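Local coordinates for protein flavin prenyltransferase PAD1, mitochondrial (Aspergillus niger, PDB 6QLG) that probably makes the prenylated FMN cofactor of a ferulic acid decarboxylase by joining a dimethylallyl group to N5 and C6 of the flavin, at residues A53-K58 with D199-S204; R64-E69 with L214-F219. All blocks are in the same frame, centred on the assembly; numbering follows the deposited sequence. Where two conformers were deposited one is given.

Contact 1: residues A53-K58 with D199-S204; sequences AMLGIK and DLIDQS. With DMA (dimethylallyl diphosphate), chain N.
Ile201 projects from helix 197-210 into the side of helix 53-65, joining the first helix of the Rossmann-like flavoprotein fold of the UbiX/PAD1 family to its last. The short helical segments pass at an axis distance of 10.0 Å with a crossing angle of -59°. Apolar contacts centre on the two branches of Ile201. Its CG2 methyl, anti to the backbone N, meets Leu55 CD2 at 3.7 Å and, with the side chains nearly perpendicular, Lys58 CD at 3.6 Å. The CG1 branch diverges from it and brings Ile201 CD1 within 4.1 Å of Met54 CG, before the thioether of Met54 bends off. Phe190 of a second subunit also packs on Ile201. On another face of the helix, Gln203 NE2 makes a weak hydrogen bond of 3.2 Å to O3B of dimethylallyl diphosphate. This ligand is also hydrogen-bonded by Tyr191, Arg207 and, from a third subunit, Ser112, Gly113 and Lys151. The salt bridge starts from Lys58, which bends at chi3 and chi4 to carry its ammonium to Asp202; Glu198 forms a second one with the same nitrogen, so two carboxylates hold it. Lys58 NZ lies 2.8 Å from Asp202 OD1, on its syn lone pair.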
loop_
_atom_site.group_PDB
_atom_site.type_symbol
_atom_site.label_atom_id
_atom_site.label_comp_id
_atom_site.label_asym_id
_atom_site.label_seq_id
_atom_site.Cartn_x
_atom_site.Cartn_y
_atom_site.Cartn_z
ATOM N N ALA B 53 30.651 -16.519 13.962
ATOM C CA ALA B 53 31.469 -15.593 14.740
ATOM C C ALA B 53 32.803 -15.307 14.062
ATOM O O ALA B 53 33.337 -14.200 14.190
ATOM C CB ALA B 53 31.697 -16.146 16.147
ATOM N N MET B 54 33.352 -16.286 13.332
ATOM C CA MET B 54 34.622 -16.075 12.642
ATOM C C MET B 54 34.531 -14.960 11.607
ATOM O O MET B 54 35.543 -14.321 11.298
ATOM C CB MET B 54 35.088 -17.374 11.983
ATOM C CG MET B 54 36.532 -17.343 11.486
ATOM S SD MET B 54 37.749 -16.937 12.762
ATOM C CE MET B 54 37.324 -18.131 14.013
ATOM N N LEU B 55 33.336 -14.711 11.063
ATOM C CA LEU B 55 33.172 -13.594 10.136
ATOM C C LEU B 55 33.497 -12.268 10.812
ATOM O O LEU B 55 34.197 -11.424 10.239
ATOM C CB LEU B 55 31.748 -13.574 9.575
ATOM C CG LEU B 55 31.291 -14.781 8.752
ATOM C CD1 LEU B 55 29.822 -14.645 8.377
ATOM C CD2 LEU B 55 32.149 -14.943 7.510
ATOM N N GLY B 56 33.004 -12.067 12.036
ATOM C CA GLY B 56 33.296 -10.830 12.742
ATOM C C GLY B 56 34.743 -10.741 13.191
ATOM O O GLY B 56 35.347 -9.664 13.163
ATOM N N ILE B 57 35.318 -11.869 13.614
ATOM C CA ILE B 57 36.722 -11.879 14.018
ATOM C C ILE B 57 37.615 -11.487 12.848
ATOM O O ILE B 57 38.539 -10.676 12.995
ATOM C CB ILE B 57 37.104 -13.258 14.589
ATOM C CG1 ILE B 57 36.438 -13.478 15.950
ATOM C CG2 ILE B 57 38.615 -13.391 14.712
ATOM C CD1 ILE B 57 36.356 -14.933 16.362
ATOM N N LYS B 58 37.343 -12.036 11.663
ATOM C CA LYS B 58 38.177 -11.726 10.507
ATOM C C LYS B 58 37.954 -10.304 10.008
ATOM O O LYS B 58 38.857 -9.715 9.402
ATOM C CB LYS B 58 37.924 -12.737 9.391
ATOM C CG LYS B 58 38.413 -14.135 9.728
ATOM C CD LYS B 58 38.832 -14.891 8.482
ATOM C CE LYS B 58 40.020 -15.793 8.762
ATOM N NZ LYS B 58 41.133 -15.535 7.807
ATOM N N ASP B 199 39.367 -19.572 2.972
ATOM C CA ASP B 199 39.429 -18.864 1.696
ATOM C C ASP B 199 38.087 -18.229 1.354
ATOM O O ASP B 199 38.030 -17.073 0.919
ATOM C CB ASP B 199 39.853 -19.818 0.579
ATOM C CG ASP B 199 41.310 -20.213 0.667
ATOM O OD1 ASP B 199 42.092 -19.490 1.322
ATOM O OD2 ASP B 199 41.672 -21.249 0.072
ATOM N N LEU B 200 36.998 -18.975 1.538
ATOM C CA LEU B 200 35.676 -18.425 1.261
ATOM C C LEU B 200 35.333 -17.306 2.236
ATOM O O LEU B 200 34.752 -16.288 1.842
ATOM C CB LEU B 200 34.634 -19.543 1.303
ATOM C CG LEU B 200 34.770 -20.564 0.168
ATOM C CD1 LEU B 200 34.011 -21.852 0.460
ATOM C CD2 LEU B 200 34.315 -19.963 -1.158
ATOM N N ILE B 201 35.710 -17.464 3.509
ATOM C CA ILE B 201 35.475 -16.409 4.492
ATOM C C ILE B 201 36.241 -15.147 4.114
ATOM O O ILE B 201 35.712 -14.031 4.205
ATOM C CB ILE B 201 35.854 -16.894 5.904
ATOM C CG1 ILE B 201 34.950 -18.045 6.344
ATOM C CG2 ILE B 201 35.756 -15.751 6.902
ATOM C CD1 ILE B 201 35.215 -18.517 7.759
ATOM N N ASP B 202 37.496 -15.303 3.682
ATOM C CA ASP B 202 38.312 -14.146 3.319
ATOM C C ASP B 202 37.683 -13.358 2.177
ATOM O O ASP B 202 37.722 -12.122 2.168
ATOM C CB ASP B 202 39.724 -14.594 2.938
ATOM C CG ASP B 202 40.539 -15.056 4.134
ATOM O OD1 ASP B 202 40.219 -14.654 5.273
ATOM O OD2 ASP B 202 41.502 -15.826 3.932
ATOM N N GLN B 203 37.103 -14.056 1.200
ATOM C CA GLN B 203 36.438 -13.367 0.099
ATOM C C GLN B 203 35.199 -12.622 0.584
ATOM O O GLN B 203 34.969 -11.472 0.193
ATOM C CB GLN B 203 36.078 -14.365 -1.003
ATOM C CG GLN B 203 35.662 -13.724 -2.319
ATOM C CD GLN B 203 34.160 -13.512 -2.419
ATOM O OE1 GLN B 203 33.405 -13.901 -1.528
ATOM N NE2 GLN B 203 33.720 -12.901 -3.514
ATOM N N SER B 204 34.395 -13.257 1.442
ATOM C CA SER B 204 33.211 -12.590 1.980
ATOM C C SER B 204 33.591 -11.346 2.770
ATOM O O SER B 204 32.954 -10.295 2.631
ATOM C CB SER B 204 32.414 -13.554 2.862
ATOM O OG SER B 204 31.920 -14.649 2.113
HETATM C C1 DMA N . 29.846 -12.828 -9.010
HETATM O O1 DMA N . 30.067 -11.573 -8.427
HETATM C C2 DMA N . 29.618 -12.666 -10.511
HETATM C C3 DMA N . 30.401 -13.281 -11.373
HETATM C C4 DMA N . 30.166 -13.105 -12.869
HETATM C C5 DMA N . 31.546 -14.165 -10.883
HETATM P PA DMA N . 28.840 -10.884 -7.564
HETATM O O1A DMA N . 27.587 -11.716 -7.724
HETATM O O2A DMA N . 28.590 -9.482 -8.061
HETATM O O3A DMA N . 29.250 -10.815 -5.970
HETATM P PB DMA N . 30.267 -11.890 -5.250
HETATM O O1B DMA N . 30.099 -13.244 -5.891
HETATM O O2B DMA N . 29.929 -12.002 -3.781
HETATM O O3B DMA N . 31.689 -11.412 -5.419
#

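Contact 2: residues R64-E69 with L214-F219; sequences RRLNVE and LDTGDF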
loop_
_atom_site.group_PDB
_atom_site.type_symbol
_atom_site.label_atom_id
_atom_site.label_comp_id
_atom_site.label_asym_id
_atom_site.label_seq_id
_atom_site.Cartn_x
_atom_site.Cartn_y
_atom_site.Cartn_z
ATOM N N ARG B 64 41.998 -3.785 11.134
ATOM C CA ARG B 64 43.255 -3.415 11.778
ATOM C C ARG B 64 44.381 -3.334 10.755
ATOM O O ARG B 64 45.182 -2.393 10.765
ATOM C CB ARG B 64 43.592 -4.423 12.879
ATOM C CG ARG B 64 45.029 -4.354 13.380
ATOM C CD ARG B 64 45.114 -4.739 14.846
ATOM N NE ARG B 64 44.423 -3.773 15.693
ATOM C CZ ARG B 64 44.233 -3.923 17.000
ATOM N NH1 ARG B 64 43.592 -2.987 17.687
ATOM N NH2 ARG B 64 44.680 -5.008 17.620
ATOM N N ARG B 65 44.440 -4.314 9.849
ATOM C CA ARG B 65 45.430 -4.296 8.776
ATOM C C ARG B 65 45.315 -3.039 7.921
ATOM O O ARG B 65 46.320 -2.559 7.385
ATOM C CB ARG B 65 45.262 -5.544 7.908
ATOM C CG ARG B 65 46.536 -6.078 7.284
ATOM C CD ARG B 65 46.450 -7.590 7.111
ATOM N NE ARG B 65 46.601 -8.293 8.383
ATOM C CZ ARG B 65 46.401 -9.597 8.551
ATOM N NH1 ARG B 65 46.029 -10.352 7.526
ATOM N NH2 ARG B 65 46.568 -10.146 9.748
ATOM N N LEU B 66 44.107 -2.491 7.787
ATOM C CA LEU B 66 43.855 -1.325 6.951
ATOM C C LEU B 66 43.942 -0.009 7.718
ATOM O O LEU B 66 43.526 1.026 7.188
ATOM C CB LEU B 66 42.482 -1.445 6.284
ATOM C CG LEU B 66 42.376 -2.491 5.173
ATOM C CD1 LEU B 66 40.944 -2.977 5.017
ATOM C CD2 LEU B 66 42.903 -1.929 3.862
ATOM N N ASN B 67 44.466 -0.031 8.947
ATOM C CA ASN B 67 44.626 1.173 9.766
ATOM C C ASN B 67 43.290 1.870 10.017
ATOM O O ASN B 67 43.198 3.100 10.014
ATOM C CB ASN B 67 45.635 2.142 9.142
ATOM C CG ASN B 67 46.247 3.080 10.163
ATOM O OD1 ASN B 67 46.501 2.693 11.304
ATOM N ND2 ASN B 67 46.480 4.323 9.760
ATOM N N VAL B 68 42.244 1.081 10.241
ATOM C CA VAL B 68 40.931 1.596 10.608
ATOM C C VAL B 68 40.769 1.468 12.116
ATOM O O VAL B 68 41.033 0.403 12.686
ATOM C CB VAL B 68 39.810 0.848 9.866
ATOM C CG1 VAL B 68 38.459 1.143 10.500
ATOM C CG2 VAL B 68 39.805 1.228 8.392
ATOM N N GLU B 69 40.352 2.553 12.764
ATOM C CA GLU B 69 40.084 2.533 14.199
ATOM C C GLU B 69 38.750 1.832 14.435
ATOM O O GLU B 69 37.696 2.339 14.039
ATOM C CB GLU B 69 40.072 3.951 14.761
ATOM C CG GLU B 69 39.724 4.027 16.240
ATOM C CD GLU B 69 39.588 5.453 16.734
ATOM O OE1 GLU B 69 40.498 6.265 16.469
ATOM O OE2 GLU B 69 38.567 5.765 17.382
ATOM N N LEU B 214 36.866 0.017 1.004
ATOM C CA LEU B 214 38.101 -0.523 1.551
ATOM C C LEU B 214 38.487 -1.766 0.763
ATOM O O LEU B 214 37.637 -2.610 0.462
ATOM C CB LEU B 214 37.953 -0.869 3.038
ATOM C CG LEU B 214 37.824 0.311 4.002
ATOM C CD1 LEU B 214 37.295 -0.159 5.347
ATOM C CD2 LEU B 214 39.161 1.026 4.163
ATOM N N ASP B 215 39.771 -1.872 0.433
ATOM C CA ASP B 215 40.300 -2.961 -0.385
ATOM C C ASP B 215 41.286 -3.756 0.464
ATOM O O ASP B 215 42.415 -3.312 0.693
ATOM C CB ASP B 215 40.962 -2.413 -1.649
ATOM C CG ASP B 215 41.418 -3.508 -2.600
ATOM O OD1 ASP B 215 41.169 -4.700 -2.323
ATOM O OD2 ASP B 215 42.027 -3.169 -3.636
ATOM N N THR B 216 40.862 -4.933 0.934
ATOM C CA THR B 216 41.768 -5.781 1.702
ATOM C C THR B 216 42.920 -6.304 0.855
ATOM O O THR B 216 43.970 -6.646 1.410
ATOM C CB THR B 216 41.019 -6.969 2.314
ATOM O OG1 THR B 216 40.498 -7.802 1.269
ATOM C CG2 THR B 216 39.879 -6.493 3.206
ATOM N N GLY B 217 42.745 -6.380 -0.464
ATOM C CA GLY B 217 43.751 -6.973 -1.326
ATOM C C GLY B 217 44.088 -8.404 -0.985
ATOM O O GLY B 217 45.159 -8.887 -1.362
ATOM N N ASP B 218 43.202 -9.106 -0.280
ATOM C CA ASP B 218 43.478 -10.458 0.188
ATOM C C ASP B 218 42.492 -11.467 -0.389
ATOM O O ASP B 218 42.238 -12.513 0.212
ATOM C CB ASP B 218 43.474 -10.507 1.716
ATOM C CG ASP B 218 44.745 -9.934 2.319
ATOM O OD1 ASP B 218 45.779 -9.912 1.618
ATOM O OD2 ASP B 218 44.714 -9.502 3.491
ATOM N N PHE B 219 41.931 -11.166 -1.558
ATOM C CA PHE B 219 41.065 -12.103 -2.257
ATOM C C PHE B 219 41.067 -11.746 -3.736
ATOM O O PHE B 219 41.327 -10.603 -4.118
ATOM C CB PHE B 219 39.636 -12.100 -1.692
ATOM C CG PHE B 219 38.829 -10.896 -2.086
ATOM C CD1 PHE B 219 38.987 -9.691 -1.423
ATOM C CD2 PHE B 219 37.907 -10.972 -3.117
ATOM C CE1 PHE B 219 38.244 -8.582 -1.783
ATOM C CE2 PHE B 219 37.161 -9.867 -3.482
ATOM C CZ PHE B 219 37.329 -8.670 -2.813
#
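Leu66 lays its two methyls against the chain that follows helix 197-210, and this is the close part of the contact. Leu66 CD2 reaches the backbone, 3.5 Å from Asp215 O, while Leu66 CD1 touches both Leu214 CB, at 4.2 Å, and Thr216 CG2, at 4.1 Å. Deeper in, Val68 CG2 touches Leu214 CD1 at 4.2 Å. Val68 and Leu214 both pack on Leu63 and Ile43, so the apolar side runs on to helix 53-65 and strand 42-47 of the parallel sheet. The Leu66 side chain is presented by the end of that helix, a Schellman motif with Asn67 at C-prime: Asn67 N bonds to Arg64 O, and Val68 N to Leu63 O. The chain then enters strand 69-74. Opposing it, the 214-219 loop is shaped by an Asx turn in which Gly217 N gives a hydrogen bond to Asp215 OD1 at 3.0 Å, arriving 54° out of the carboxylate plane; Arg221 forms a salt bridge with the same oxygen. Gly217 has a positive phi of 58°, which glycine adopts easily, and Thr216 OG1 accepts a weak hydrogen bond from Asp218 N. The outer side is looser and exposed. There the Arg65 guanidinium turns an edge to Asp218; in the conformer given, Arg65 NH1 is 4.3 Å from Asp218 OD2, too far for a salt bridge, though a second conformer of Asp218 makes this distance uncertain.

From the N terminus, strand 42-47 leads into helix 53-65, whose early turns supply the first half of contact 1 and whose C-terminal end, with the turn into strand 69-74, supplies that of contact 2. The chain then builds the rest of the parallel sheet and its helices before returning as helix 197-210. Contact 1 closes a loop of 140 intervening residues; contact 2 closes one of 144 when the tail beyond that helix comes back. The two loops cross, since their segments alternate. Centres 13 Å apart, the contacts tie helix 53-65 to successive parts of the C-terminal region, and they touch where Gln203 CG lies 3.6 Å from Phe219 CD2.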